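Sucrose 6(F)-phosphate phosphorylase (Thermoanaerobacterium thermosaccharolyticum DSM 571, PDB 6S9V) is an enzyme of the alpha-amylase family, built round a closed eight-stranded TIM barrel and carrying a separate five-stranded antiparallel sheet near its C-terminus. Local coordinates at residues K18-Q22 with I441-N445; G31-K35 with F78-I84; V167-F171 with A212-K218; T282-N288 with L481-K485; G395-G399 with S428-V434. One frame throughout, in Å; residues are numbered along the deposited sequence.

How the contacts relate
Contacts 1 and 5 share helix 432-446, and contact 1 encloses contact 5 in sequence. Their centres are about 17 Å apart, and they touch where Ile441 CD1 packs on Leu396 CD1 at 4.0 Å. Contact 2 joins the first two helices of the barrel; its nearest atoms are about 8 Å from those of contact 5. Contact 4 ties the barrel to the C-terminal sheet, its centre about 24 Å from that of contact 1. Contact 3 lies on the opposite side of the chain's centre from contacts 1, 4 and 5, about 35 Å from contact 1 between centres, beside a sulfate and a BTB molecule, consistent with a pocket. Contact 4's sulfate is a different ion.

Contact 1. Residues K18-Q22 with I441-N445; sequences KNKVQ and IRFRN
A bend at chi2 (58°) steers the Arg444 side chain toward Asn19, and the Asn19 amide, with CG swung across from its own backbone N (chi1 -174°), meets it. The contact joins the beginning and end of the TIM barrel: the loop 18-22 enters the first barrel strand, 22-25, while 441-445 belongs to helix 432-446, later in the chain than the eighth strand, 388-392. Arg444 grips Asn19 end-on, NH2 donating to OD1 at 2.7 Å and NH1 to the backbone O at 3.0 Å. Both oxygens lie near the guanidinium plane, although the amide plane stands 65° from it. Arginine suits the place because NE remains to bind Phe383 O, so the group is held from several directions. Asn445 is equally well chosen, since its amide can accept and donate: ND2 binds Asp47 O, while OD1 takes the N-H of Val21 at 2.9 Å from N. Val21 adds the apolar part of the contact, CB against Ile441 CG2 at 3.9 Å and CG2 against Arg444 CG at 3.8 Å. The Lys20 chain, bent at chi4 near its tip, brings NZ to Asn445 O at 3.0 Å, in the plane of that carbonyl.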
# COMPACT_ATOMS: atom_id res chain seq x y z
N LYS A 18 -10.59 10.58 -9.22
CA LYS A 18 -10.63 10.03 -10.57
C LYS A 18 -10.75 8.52 -10.49
O LYS A 18 -9.96 7.86 -9.80
CB LYS A 18 -9.35 10.41 -11.32
CG LYS A 18 -9.38 10.13 -12.81
CD LYS A 18 -7.97 10.15 -13.42
CE LYS A 18 -7.30 11.52 -13.36
NZ LYS A 18 -6.02 11.51 -14.16
N ASN A 19 -11.73 7.97 -11.20
CA ASN A 19 -12.01 6.54 -11.12
C ASN A 19 -11.32 5.78 -12.25
O ASN A 19 -11.96 5.10 -13.07
CB ASN A 19 -13.52 6.30 -11.14
CG ASN A 19 -13.88 4.84 -10.92
OD1 ASN A 19 -13.13 4.10 -10.28
ND2 ASN A 19 -15.01 4.41 -11.46
N LYS A 20 -10.00 5.85 -12.27
CA LYS A 20 -9.20 5.18 -13.29
C LYS A 20 -8.13 4.34 -12.62
O LYS A 20 -7.73 4.59 -11.49
CB LYS A 20 -8.58 6.18 -14.27
CG LYS A 20 -9.64 6.96 -15.06
CD LYS A 20 -9.11 7.50 -16.37
CE LYS A 20 -10.17 8.34 -17.08
NZ LYS A 20 -11.52 7.70 -17.04
N VAL A 21 -7.68 3.32 -13.35
CA VAL A 21 -6.66 2.43 -12.82
C VAL A 21 -5.37 3.21 -12.57
O VAL A 21 -4.96 4.07 -13.36
CB VAL A 21 -6.44 1.26 -13.79
CG1 VAL A 21 -5.34 0.36 -13.29
CG2 VAL A 21 -7.73 0.48 -14.00
N GLN A 22 -4.71 2.90 -11.45
CA GLN A 22 -3.46 3.53 -11.09
C GLN A 22 -2.33 2.51 -11.05
O GLN A 22 -2.55 1.33 -10.79
CB GLN A 22 -3.56 4.19 -9.72
CG GLN A 22 -4.68 5.22 -9.63
CD GLN A 22 -4.74 5.89 -8.28
OE1 GLN A 22 -4.32 5.33 -7.28
NE2 GLN A 22 -5.27 7.11 -8.25
N ILE A 441 -7.52 -3.19 -18.67
CA ILE A 441 -7.33 -1.93 -17.96
C ILE A 441 -7.98 -0.79 -18.74
O ILE A 441 -8.71 0.04 -18.17
CB ILE A 441 -5.83 -1.67 -17.72
CG1 ILE A 441 -5.29 -2.61 -16.64
CG2 ILE A 441 -5.62 -0.23 -17.32
CD1 ILE A 441 -3.77 -2.61 -16.54
N ARG A 442 -7.69 -0.70 -20.04
CA ARG A 442 -8.25 0.39 -20.82
C ARG A 442 -9.77 0.31 -20.89
O ARG A 442 -10.45 1.35 -20.89
CB ARG A 442 -7.64 0.43 -22.22
CG ARG A 442 -6.16 0.82 -22.18
CD ARG A 442 -5.76 1.60 -23.42
NE ARG A 442 -5.54 0.76 -24.58
CZ ARG A 442 -5.44 1.20 -25.83
NH1 ARG A 442 -5.54 2.50 -26.11
NH2 ARG A 442 -5.23 0.33 -26.80
N PHE A 443 -10.34 -0.90 -20.92
CA PHE A 443 -11.79 -1.01 -20.82
C PHE A 443 -12.29 -0.42 -19.51
O PHE A 443 -13.28 0.33 -19.49
CB PHE A 443 -12.25 -2.46 -20.94
CG PHE A 443 -13.75 -2.60 -20.93
CD1 PHE A 443 -14.49 -2.40 -22.08
CD2 PHE A 443 -14.42 -2.91 -19.75
CE1 PHE A 443 -15.88 -2.50 -22.07
CE2 PHE A 443 -15.81 -3.03 -19.74
CZ PHE A 443 -16.53 -2.83 -20.90
N ARG A 444 -11.61 -0.73 -18.40
CA ARG A 444 -11.99 -0.20 -17.10
C ARG A 444 -11.84 1.32 -17.03
O ARG A 444 -12.56 1.99 -16.26
CB ARG A 444 -11.16 -0.89 -16.01
CG ARG A 444 -11.37 -0.37 -14.60
CD ARG A 444 -12.81 -0.46 -14.14
NE ARG A 444 -12.91 -0.04 -12.74
CZ ARG A 444 -12.82 1.22 -12.33
NH1 ARG A 444 -12.62 2.19 -13.21
NH2 ARG A 444 -12.90 1.51 -11.04
N ASN A 445 -10.91 1.89 -17.80
CA ASN A 445 -10.75 3.34 -17.84
C ASN A 445 -11.72 4.02 -18.79
O ASN A 445 -12.05 5.20 -18.60
CB ASN A 445 -9.33 3.73 -18.26
CG ASN A 445 -8.32 3.41 -17.20
OD1 ASN A 445 -8.66 3.22 -16.03
ND2 ASN A 445 -7.04 3.34 -17.60

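Contact 2. Residues G31-K35 with F78-I84; sequences GGNLK and FGTWYDI
Gly32 comes first, its carbonyl O lying 4.3 Å from Phe78 CD1; with a phi of 119° its backbone takes a course that favours glycine. Asn33 follows, its CB 3.3 Å from Phe78 O. Its CG sits between the backbone N and the carbonyl carbon (chi1 55°), which lets OD1 reach forward and cap the new helix by accepting from Thr36 N. Asparagine, short and polar, is well suited to this N-cap. Leu34 donates its N-H to Phe78 O, 2.8 Å from N and nearly straight at 165°. Here the first two helices of the TIM barrel, 34-44 and 81-88, start side by side, both packed on the second barrel strand, 51-54: the Leu34 and Ile84 side chains touch Ile54. A terminal methyl of Leu34, CD1, also meets the end of the longer Ile84 arm, CD1, at 3.8 Å, while Leu34 CB packs 4.0 Å from Asp83 CB. Lys35, exposed to solvent, crosses Asp83 at about a right angle, forming a long, weak salt bridge of 3.4 Å from NZ to OD1. The other carboxylate oxygen, Asp83 OD2, accepts from Thr80 N at 2.9 Å, and Thr80 OG1 accepts weakly from Asp83 N, completing a capping box.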
# COMPACT_ATOMS: atom_id res chain seq x y z
N GLY A 31 13.00 0.77 -15.51
CA GLY A 31 14.04 1.38 -16.31
C GLY A 31 15.18 2.02 -15.55
O GLY A 31 16.21 2.33 -16.16
N GLY A 32 15.03 2.26 -14.25
CA GLY A 32 16.12 2.69 -13.40
C GLY A 32 15.93 4.04 -12.74
O GLY A 32 16.59 4.31 -11.72
N ASN A 33 15.07 4.90 -13.26
CA ASN A 33 14.90 6.22 -12.66
C ASN A 33 13.58 6.83 -13.14
O ASN A 33 12.85 6.23 -13.94
CB ASN A 33 16.10 7.13 -12.99
CG ASN A 33 16.36 7.23 -14.48
OD1 ASN A 33 15.49 7.64 -15.25
ND2 ASN A 33 17.56 6.87 -14.90
N LEU A 34 13.29 8.04 -12.65
CA LEU A 34 12.01 8.67 -12.95
C LEU A 34 11.92 9.09 -14.41
O LEU A 34 10.81 9.15 -14.97
CB LEU A 34 11.80 9.88 -12.05
CG LEU A 34 11.59 9.59 -10.57
CD1 LEU A 34 11.53 10.87 -9.75
CD2 LEU A 34 10.34 8.75 -10.34
N LYS A 35 13.05 9.37 -15.05
CA LYS A 35 13.02 9.76 -16.46
C LYS A 35 12.66 8.57 -17.33
O LYS A 35 11.84 8.69 -18.25
CB LYS A 35 14.37 10.35 -16.85
CG LYS A 35 14.63 11.68 -16.16
CD LYS A 35 16.00 12.24 -16.47
CE LYS A 35 16.14 13.66 -15.92
NZ LYS A 35 15.24 14.63 -16.60
N PHE A 78 17.45 8.92 -8.79
CA PHE A 78 16.15 8.74 -9.42
C PHE A 78 15.71 9.94 -10.24
O PHE A 78 15.01 9.75 -11.24
CB PHE A 78 15.09 8.45 -8.35
CG PHE A 78 15.43 7.27 -7.47
CD1 PHE A 78 16.23 6.24 -7.94
CD2 PHE A 78 14.95 7.19 -6.17
CE1 PHE A 78 16.54 5.16 -7.13
CE2 PHE A 78 15.26 6.10 -5.36
CZ PHE A 78 16.06 5.09 -5.85
N GLY A 79 16.07 11.15 -9.84
CA GLY A 79 15.72 12.33 -10.61
C GLY A 79 15.56 13.53 -9.69
O GLY A 79 16.28 13.68 -8.70
N THR A 80 14.60 14.39 -10.04
CA THR A 80 14.38 15.63 -9.33
C THR A 80 12.89 15.83 -9.10
O THR A 80 12.05 15.14 -9.69
CB THR A 80 14.92 16.84 -10.10
OG1 THR A 80 14.05 17.12 -11.20
CG2 THR A 80 16.33 16.59 -10.60
N TRP A 81 12.57 16.78 -8.22
CA TRP A 81 11.18 17.13 -7.98
C TRP A 81 10.48 17.56 -9.26
O TRP A 81 9.26 17.42 -9.38
CB TRP A 81 11.11 18.23 -6.93
CG TRP A 81 10.85 17.74 -5.54
CD1 TRP A 81 11.64 17.92 -4.45
CD2 TRP A 81 9.71 17.00 -5.09
NE1 TRP A 81 11.07 17.35 -3.34
CE2 TRP A 81 9.88 16.77 -3.71
CE3 TRP A 81 8.57 16.51 -5.72
CZ2 TRP A 81 8.95 16.07 -2.95
CZ3 TRP A 81 7.63 15.83 -4.97
CH2 TRP A 81 7.84 15.60 -3.60
N TYR A 82 11.22 18.12 -10.22
CA TYR A 82 10.60 18.52 -11.48
C TYR A 82 10.19 17.33 -12.33
O TYR A 82 9.25 17.44 -13.14
CB TYR A 82 11.54 19.45 -12.24
CG TYR A 82 11.73 20.73 -11.46
CD1 TYR A 82 10.79 21.75 -11.54
CD2 TYR A 82 12.81 20.89 -10.61
CE1 TYR A 82 10.95 22.91 -10.82
CE2 TYR A 82 12.97 22.05 -9.88
CZ TYR A 82 12.04 23.06 -9.99
OH TYR A 82 12.20 24.21 -9.27
N ASP A 83 10.87 16.19 -12.19
CA ASP A 83 10.39 14.96 -12.83
C ASP A 83 9.01 14.57 -12.30
O ASP A 83 8.16 14.08 -13.06
CB ASP A 83 11.39 13.83 -12.60
CG ASP A 83 12.72 14.08 -13.28
OD1 ASP A 83 12.73 14.70 -14.37
OD2 ASP A 83 13.76 13.69 -12.72
N ILE A 84 8.79 14.75 -10.99
CA ILE A 84 7.48 14.47 -10.40
C ILE A 84 6.44 15.46 -10.91
O ILE A 84 5.31 15.09 -11.25
CB ILE A 84 7.58 14.52 -8.86
CG1 ILE A 84 8.63 13.53 -8.34
CG2 ILE A 84 6.22 14.25 -8.21
CD1 ILE A 84 8.22 12.11 -8.39

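Contact 3. Residues V167-F171 with A212-K218; sequences VWTTF and AVGYVIK. With SO4 (sulfate ion), chain D.
The Tyr215 ring takes the edge of Phe171 over one face, a T-shaped stack with centroids 5.1 Å apart and planes at 75°. Phe171 CZ is the atom that points in, 3.7 Å from Tyr215 CE2. At the rim of the Tyr215 ring, near its plane, lie Ala212 O and a sulfate oxygen; its OH donates to that oxygen, O1, at 2.8 Å. Phe171 carries Thr170 CG2 over one face, and its CE2 rests 3.9 Å from Ala212 CB, a methyl small enough to fit beside the rings. The same Thr170 CG2 reaches Tyr215 CD1 at 3.8 Å. On the Trp168 indole lies the aliphatic part of Lys218, a CH-pi contact with CG 4.1 Å from the centroid of the five-membered ring. A bend at chi2 (68°) folds the lysine chain back, and NZ donates to Tyr215 O at 2.7 Å. A long, flexible lysine suits this position: its methylenes pack on the indole while its ammonium also forms a salt bridge with Asp181, which accepts from Thr170 OG1 as well. The sulfate, probably from the crystallisation liquor, is held further by His358 and Arg148, and a BTB molecule comes within about 3 Å of the Phe171 side chain, consistent with a pocket here. Segment 212-218 leaves the fourth barrel strand, 207-210, and packs Val216 on helix 230-244; segment 167-171 ends strand 164-168, beside strand 179-181.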
# COMPACT_ATOMS: atom_id res chain seq x y z
N VAL A 167 16.29 5.77 22.08
CA VAL A 167 15.15 6.41 21.44
C VAL A 167 14.30 5.32 20.80
O VAL A 167 14.80 4.26 20.41
CB VAL A 167 15.55 7.47 20.39
CG1 VAL A 167 16.37 8.57 21.03
CG2 VAL A 167 16.30 6.83 19.24
N TRP A 168 13.01 5.60 20.68
CA TRP A 168 12.08 4.62 20.14
C TRP A 168 12.35 4.40 18.65
O TRP A 168 12.50 5.35 17.88
CB TRP A 168 10.65 5.10 20.37
CG TRP A 168 9.67 4.00 20.55
CD1 TRP A 168 8.79 3.50 19.63
CD2 TRP A 168 9.49 3.21 21.74
NE1 TRP A 168 8.06 2.47 20.18
CE2 TRP A 168 8.47 2.27 21.47
CE3 TRP A 168 10.08 3.22 23.00
CZ2 TRP A 168 8.04 1.35 22.43
CZ3 TRP A 168 9.65 2.31 23.95
CH2 TRP A 168 8.64 1.39 23.65
N THR A 169 12.39 3.12 18.26
CA THR A 169 12.56 2.73 16.86
C THR A 169 11.67 1.50 16.66
O THR A 169 12.06 0.38 17.00
CB THR A 169 14.02 2.43 16.52
OG1 THR A 169 14.52 1.36 17.33
CG2 THR A 169 14.88 3.67 16.76
N THR A 170 10.46 1.73 16.13
CA THR A 170 9.51 0.64 15.92
C THR A 170 10.04 -0.36 14.90
O THR A 170 9.85 -1.57 15.07
CB THR A 170 8.17 1.21 15.45
OG1 THR A 170 7.58 1.98 16.50
CG2 THR A 170 7.22 0.09 15.05
N PHE A 171 10.67 0.13 13.84
CA PHE A 171 11.14 -0.69 12.74
C PHE A 171 12.66 -0.60 12.62
O PHE A 171 13.28 0.35 13.10
CB PHE A 171 10.52 -0.25 11.41
CG PHE A 171 9.03 -0.27 11.41
CD1 PHE A 171 8.34 -1.45 11.24
CD2 PHE A 171 8.30 0.91 11.58
CE1 PHE A 171 6.97 -1.48 11.21
CE2 PHE A 171 6.92 0.88 11.58
CZ PHE A 171 6.25 -0.31 11.40
N ALA A 212 2.51 3.43 7.86
CA ALA A 212 2.63 2.95 9.24
C ALA A 212 1.92 3.88 10.22
O ALA A 212 2.33 4.02 11.37
CB ALA A 212 4.11 2.78 9.63
N VAL A 213 0.82 4.50 9.78
CA VAL A 213 0.16 5.48 10.63
C VAL A 213 -0.34 4.84 11.92
O VAL A 213 -0.40 5.50 12.97
CB VAL A 213 -0.98 6.17 9.85
CG1 VAL A 213 -2.11 5.20 9.55
CG2 VAL A 213 -1.49 7.39 10.63
N GLY A 214 -0.65 3.55 11.89
CA GLY A 214 -1.14 2.90 13.09
C GLY A 214 -0.18 2.92 14.26
O GLY A 214 -0.59 2.68 15.40
N TYR A 215 1.10 3.20 14.00
CA TYR A 215 2.13 3.12 15.04
C TYR A 215 2.45 4.45 15.71
O TYR A 215 3.27 4.47 16.63
CB TYR A 215 3.41 2.54 14.44
CG TYR A 215 3.25 1.12 14.00
CD1 TYR A 215 3.44 0.08 14.89
CD2 TYR A 215 2.87 0.81 12.70
CE1 TYR A 215 3.29 -1.23 14.50
CE2 TYR A 215 2.70 -0.50 12.30
CZ TYR A 215 2.92 -1.52 13.21
OH TYR A 215 2.75 -2.83 12.84
N VAL A 216 1.81 5.55 15.30
CA VAL A 216 2.31 6.85 15.73
C VAL A 216 2.05 7.15 17.20
O VAL A 216 2.78 7.94 17.80
CB VAL A 216 1.74 8.01 14.88
CG1 VAL A 216 2.19 7.87 13.43
CG2 VAL A 216 0.21 8.12 14.99
N ILE A 217 1.05 6.52 17.82
CA ILE A 217 0.75 6.77 19.23
C ILE A 217 1.38 5.67 20.08
O ILE A 217 1.04 4.48 19.94
CB ILE A 217 -0.76 6.85 19.50
CG1 ILE A 217 -1.41 7.96 18.66
CG2 ILE A 217 -1.03 7.08 21.00
CD1 ILE A 217 -0.81 9.35 18.87
N LYS A 218 2.28 6.06 20.97
CA LYS A 218 2.85 5.17 21.97
C LYS A 218 2.21 5.49 23.31
O LYS A 218 2.13 6.66 23.70
CB LYS A 218 4.37 5.33 22.06
CG LYS A 218 5.15 4.69 20.91
CD LYS A 218 4.90 5.42 19.60
CE LYS A 218 5.91 4.99 18.55
NZ LYS A 218 5.62 5.58 17.22
S SO4 D . 3.20 -3.68 9.25
O1 SO4 D . 2.12 -3.28 10.16
O2 SO4 D . 4.25 -4.39 9.97
O3 SO4 D . 2.64 -4.53 8.21
O4 SO4 D . 3.80 -2.49 8.65

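Contact 4. Residues T282-N288 with L481-K485; sequences TLINKSN and LKTYK. With SO4 (sulfate ion), chain G.
The Lys286 side chain runs across that of Tyr484, and the ammonium of one comes to the hydroxyl of the other. Tyr484 meets the end of helix 275-285 edge-on: its OH gives a short bond of 2.5 Å to Leu283 O, which lies near the ring plane. Tyrosine suits because its ring also packs on Leu283, CE1 touching CD2. Lys286 runs nearly extended past Leu481 and turns only at its tip (chi4 -64°), so that NZ donates to Leu481 O at 2.9 Å, in the carbonyl plane, to Lys482 O at 3.2 Å from well above its plane, and weakly to Tyr484 OH; only a long chain could do this. Leu283 and Leu481 cross at about a right angle, CD2 to CD2 at 3.8 Å. Thus the barrel-side helix is fastened to the turn between strands 473-480 and 485-491 of the C-terminal sheet. Lys482 NZ instead donates to a sulfate that Arg460 also binds. Three oxygens round Lys286 NZ would favour its charged form, while Tyr484 satisfies a carbonyl of the last helical turn.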
# COMPACT_ATOMS: atom_id res chain seq x y z
N THR A 282 -11.02 -17.28 -3.77
CA THR A 282 -12.10 -17.45 -4.74
C THR A 282 -11.65 -18.30 -5.92
O THR A 282 -12.36 -19.22 -6.35
CB THR A 282 -12.56 -16.07 -5.24
OG1 THR A 282 -13.05 -15.28 -4.14
CG2 THR A 282 -13.62 -16.22 -6.29
N LEU A 283 -10.48 -17.99 -6.47
CA LEU A 283 -10.00 -18.65 -7.67
C LEU A 283 -9.43 -20.03 -7.37
O LEU A 283 -9.65 -20.97 -8.15
CB LEU A 283 -8.96 -17.77 -8.35
CG LEU A 283 -9.52 -16.40 -8.76
CD1 LEU A 283 -8.40 -15.44 -9.13
CD2 LEU A 283 -10.49 -16.56 -9.92
N ILE A 284 -8.71 -20.18 -6.26
CA ILE A 284 -8.14 -21.48 -5.92
C ILE A 284 -9.25 -22.50 -5.64
O ILE A 284 -9.15 -23.67 -6.04
CB ILE A 284 -7.18 -21.36 -4.72
CG1 ILE A 284 -5.88 -20.67 -5.15
CG2 ILE A 284 -6.91 -22.74 -4.11
CD1 ILE A 284 -4.99 -20.27 -4.00
N ASN A 285 -10.31 -22.07 -4.95
CA ASN A 285 -11.37 -22.98 -4.52
C ASN A 285 -12.60 -22.95 -5.41
O ASN A 285 -13.54 -23.71 -5.17
CB ASN A 285 -11.76 -22.64 -3.08
CG ASN A 285 -10.62 -22.86 -2.11
OD1 ASN A 285 -10.22 -21.95 -1.39
ND2 ASN A 285 -10.10 -24.07 -2.08
N LYS A 286 -12.62 -22.11 -6.45
CA LYS A 286 -13.72 -22.05 -7.39
C LYS A 286 -15.05 -21.82 -6.67
O LYS A 286 -16.06 -22.47 -6.95
CB LYS A 286 -13.80 -23.32 -8.24
CG LYS A 286 -12.56 -23.59 -9.05
CD LYS A 286 -12.75 -24.82 -9.93
CE LYS A 286 -11.47 -25.18 -10.67
NZ LYS A 286 -11.04 -24.12 -11.63
N SER A 287 -15.03 -20.89 -5.73
CA SER A 287 -16.22 -20.56 -4.95
C SER A 287 -16.31 -19.06 -4.77
O SER A 287 -15.33 -18.43 -4.36
CB SER A 287 -16.21 -21.24 -3.58
OG SER A 287 -17.23 -20.69 -2.76
N ASN A 288 -17.49 -18.50 -5.01
CA ASN A 288 -17.69 -17.07 -4.89
C ASN A 288 -18.15 -16.65 -3.50
O ASN A 288 -18.35 -15.45 -3.27
CB ASN A 288 -18.70 -16.58 -5.94
CG ASN A 288 -20.13 -17.05 -5.66
OD1 ASN A 288 -20.44 -17.54 -4.57
ND2 ASN A 288 -21.01 -16.88 -6.64
N LEU A 481 -15.86 -20.04 -12.97
CA LEU A 481 -14.71 -20.41 -12.15
C LEU A 481 -14.21 -21.82 -12.46
O LEU A 481 -13.11 -22.18 -12.02
CB LEU A 481 -15.06 -20.31 -10.66
CG LEU A 481 -15.28 -18.87 -10.17
CD1 LEU A 481 -15.82 -18.89 -8.77
CD2 LEU A 481 -13.99 -18.06 -10.26
N LYS A 482 -15.01 -22.62 -13.17
CA LYS A 482 -14.53 -23.93 -13.60
C LYS A 482 -13.39 -23.79 -14.61
O LYS A 482 -12.40 -24.52 -14.55
CB LYS A 482 -15.69 -24.73 -14.19
CG LYS A 482 -16.74 -25.14 -13.15
CD LYS A 482 -17.83 -26.05 -13.72
CE LYS A 482 -18.89 -25.28 -14.49
NZ LYS A 482 -19.99 -26.18 -14.98
N THR A 483 -13.52 -22.84 -15.55
CA THR A 483 -12.56 -22.64 -16.62
C THR A 483 -11.80 -21.33 -16.51
O THR A 483 -10.83 -21.13 -17.26
CB THR A 483 -13.29 -22.66 -17.97
OG1 THR A 483 -14.16 -21.52 -18.05
CG2 THR A 483 -14.11 -23.92 -18.11
N TYR A 484 -12.21 -20.43 -15.62
CA TYR A 484 -11.71 -19.06 -15.52
C TYR A 484 -11.99 -18.25 -16.78
O TYR A 484 -11.43 -17.16 -16.94
CB TYR A 484 -10.22 -19.02 -15.18
CG TYR A 484 -9.93 -19.77 -13.91
CD1 TYR A 484 -10.47 -19.36 -12.69
CD2 TYR A 484 -9.15 -20.92 -13.93
CE1 TYR A 484 -10.22 -20.08 -11.52
CE2 TYR A 484 -8.89 -21.62 -12.77
CZ TYR A 484 -9.43 -21.21 -11.58
OH TYR A 484 -9.16 -21.95 -10.45
N LYS A 485 -12.87 -18.73 -17.65
CA LYS A 485 -13.30 -17.93 -18.78
C LYS A 485 -14.00 -16.67 -18.28
O LYS A 485 -14.94 -16.75 -17.48
CB LYS A 485 -14.22 -18.73 -19.69
CG LYS A 485 -14.53 -18.03 -21.01
CD LYS A 485 -15.46 -18.87 -21.86
CE LYS A 485 -15.56 -18.33 -23.27
NZ LYS A 485 -16.60 -19.08 -24.04
S SO4 G . -22.83 -25.91 -11.87
O1 SO4 G . -22.83 -25.87 -10.41
O2 SO4 G . -23.35 -27.19 -12.33
O3 SO4 G . -23.67 -24.82 -12.37
O4 SO4 G . -21.47 -25.75 -12.37

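Contact 5. Residues G395-G399 with S428-V434; sequences GLLAG and SVQKNVV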
# COMPACT_ATOMS: atom_id res chain seq x y z
N GLY A 395 2.91 -7.07 -11.26
CA GLY A 395 1.71 -7.70 -11.78
C GLY A 395 1.31 -7.17 -13.14
O GLY A 395 0.77 -7.92 -13.96
N LEU A 396 1.58 -5.90 -13.40
CA LEU A 396 1.33 -5.34 -14.72
C LEU A 396 2.05 -6.13 -15.80
O LEU A 396 1.51 -6.33 -16.90
CB LEU A 396 1.79 -3.88 -14.75
CG LEU A 396 1.68 -3.18 -16.11
CD1 LEU A 396 0.22 -3.03 -16.52
CD2 LEU A 396 2.39 -1.83 -16.08
N LEU A 397 3.27 -6.57 -15.52
CA LEU A 397 4.09 -7.30 -16.47
C LEU A 397 4.04 -8.80 -16.26
O LEU A 397 4.87 -9.53 -16.81
CB LEU A 397 5.53 -6.79 -16.39
CG LEU A 397 5.66 -5.28 -16.62
CD1 LEU A 397 7.10 -4.82 -16.52
CD2 LEU A 397 5.09 -4.92 -17.99
N ALA A 398 3.07 -9.28 -15.48
CA ALA A 398 2.91 -10.69 -15.16
C ALA A 398 4.22 -11.29 -14.66
O ALA A 398 4.64 -12.37 -15.08
CB ALA A 398 2.38 -11.45 -16.38
N GLY A 399 4.86 -10.58 -13.73
CA GLY A 399 6.15 -11.03 -13.25
C GLY A 399 6.02 -12.23 -12.33
O GLY A 399 5.06 -12.36 -11.57
N SER A 428 8.49 -7.79 -22.04
CA SER A 428 7.38 -8.25 -21.22
C SER A 428 6.04 -7.76 -21.75
O SER A 428 5.05 -8.50 -21.71
CB SER A 428 7.57 -7.79 -19.78
OG SER A 428 8.62 -8.49 -19.14
N VAL A 429 5.98 -6.52 -22.25
CA VAL A 429 4.69 -5.97 -22.66
C VAL A 429 4.14 -6.69 -23.88
O VAL A 429 2.95 -6.57 -24.18
CB VAL A 429 4.78 -4.46 -22.95
CG1 VAL A 429 5.17 -3.71 -21.70
CG2 VAL A 429 5.75 -4.16 -24.09
N GLN A 430 4.98 -7.45 -24.59
CA GLN A 430 4.52 -8.21 -25.74
C GLN A 430 3.92 -9.55 -25.37
O GLN A 430 3.29 -10.18 -26.23
CB GLN A 430 5.69 -8.40 -26.72
CG GLN A 430 6.25 -7.07 -27.21
CD GLN A 430 7.32 -7.23 -28.27
OE1 GLN A 430 7.06 -7.68 -29.38
NE2 GLN A 430 8.55 -6.86 -27.92
N LYS A 431 4.07 -9.99 -24.12
CA LYS A 431 3.47 -11.26 -23.70
C LYS A 431 1.96 -11.19 -23.83
O LYS A 431 1.34 -10.16 -23.53
CB LYS A 431 3.85 -11.58 -22.26
CG LYS A 431 5.33 -11.84 -22.05
CD LYS A 431 5.55 -12.65 -20.78
CE LYS A 431 5.35 -11.82 -19.53
NZ LYS A 431 5.61 -12.61 -18.29
N ASN A 432 1.36 -12.30 -24.27
CA ASN A 432 -0.09 -12.32 -24.48
C ASN A 432 -0.84 -11.93 -23.21
O ASN A 432 -1.81 -11.16 -23.28
CB ASN A 432 -0.54 -13.70 -24.95
CG ASN A 432 -2.03 -13.75 -25.24
OD1 ASN A 432 -2.81 -14.27 -24.44
ND2 ASN A 432 -2.44 -13.18 -26.36
N VAL A 433 -0.42 -12.44 -22.05
CA VAL A 433 -1.14 -12.15 -20.81
C VAL A 433 -1.08 -10.66 -20.49
O VAL A 433 -2.04 -10.09 -19.96
CB VAL A 433 -0.60 -13.00 -19.65
CG1 VAL A 433 0.86 -12.66 -19.35
CG2 VAL A 433 -1.46 -12.79 -18.40
N VAL A 434 0.04 -10.00 -20.80
CA VAL A 434 0.16 -8.57 -20.53
C VAL A 434 -0.71 -7.77 -21.50
O VAL A 434 -1.38 -6.81 -21.11
CB VAL A 434 1.64 -8.14 -20.61
CG1 VAL A 434 1.77 -6.62 -20.46
CG2 VAL A 434 2.44 -8.85 -19.54
O HOH W 1 7.66 -9.88 -16.08
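A Schellman motif ends helix 393-396, just past the last barrel strand, and its C-prime residue Ala398 presses its methyl on Val433 CG1 at 3.5 Å, at the start of helix 432-446. Positive phi turns the chain there, and the motif has two bonds, Gly399 N to the carbonyl O of the residue before Gly395 and, inside it, Ala398 N to Gly395 O. The small methyl suits a place where Val434 CG2 also approaches, to 4.1 Å. Val434 CG2 lies 3.6 Å from Leu397 C, and its CG1 is 3.6 Å from Leu396 O. Leu397 lies alongside Val429, pointing the same way, with CD2 3.9 Å from Val429 CG1; its CB meets Ser428 CB. Lys431, bent at chi3 (-74°), brings NZ to the carbonyls of Leu397 and Ala398, for a weak bond to Ala398 O at 3.4 Å. A water donates to Leu397 O at 2.9 Å and is weakly linked to Ser428 OG, whose stronger partner is Glu424 O. Apolar contact therefore carries this join, while Leu396 O is buried against valine with no partner in the model.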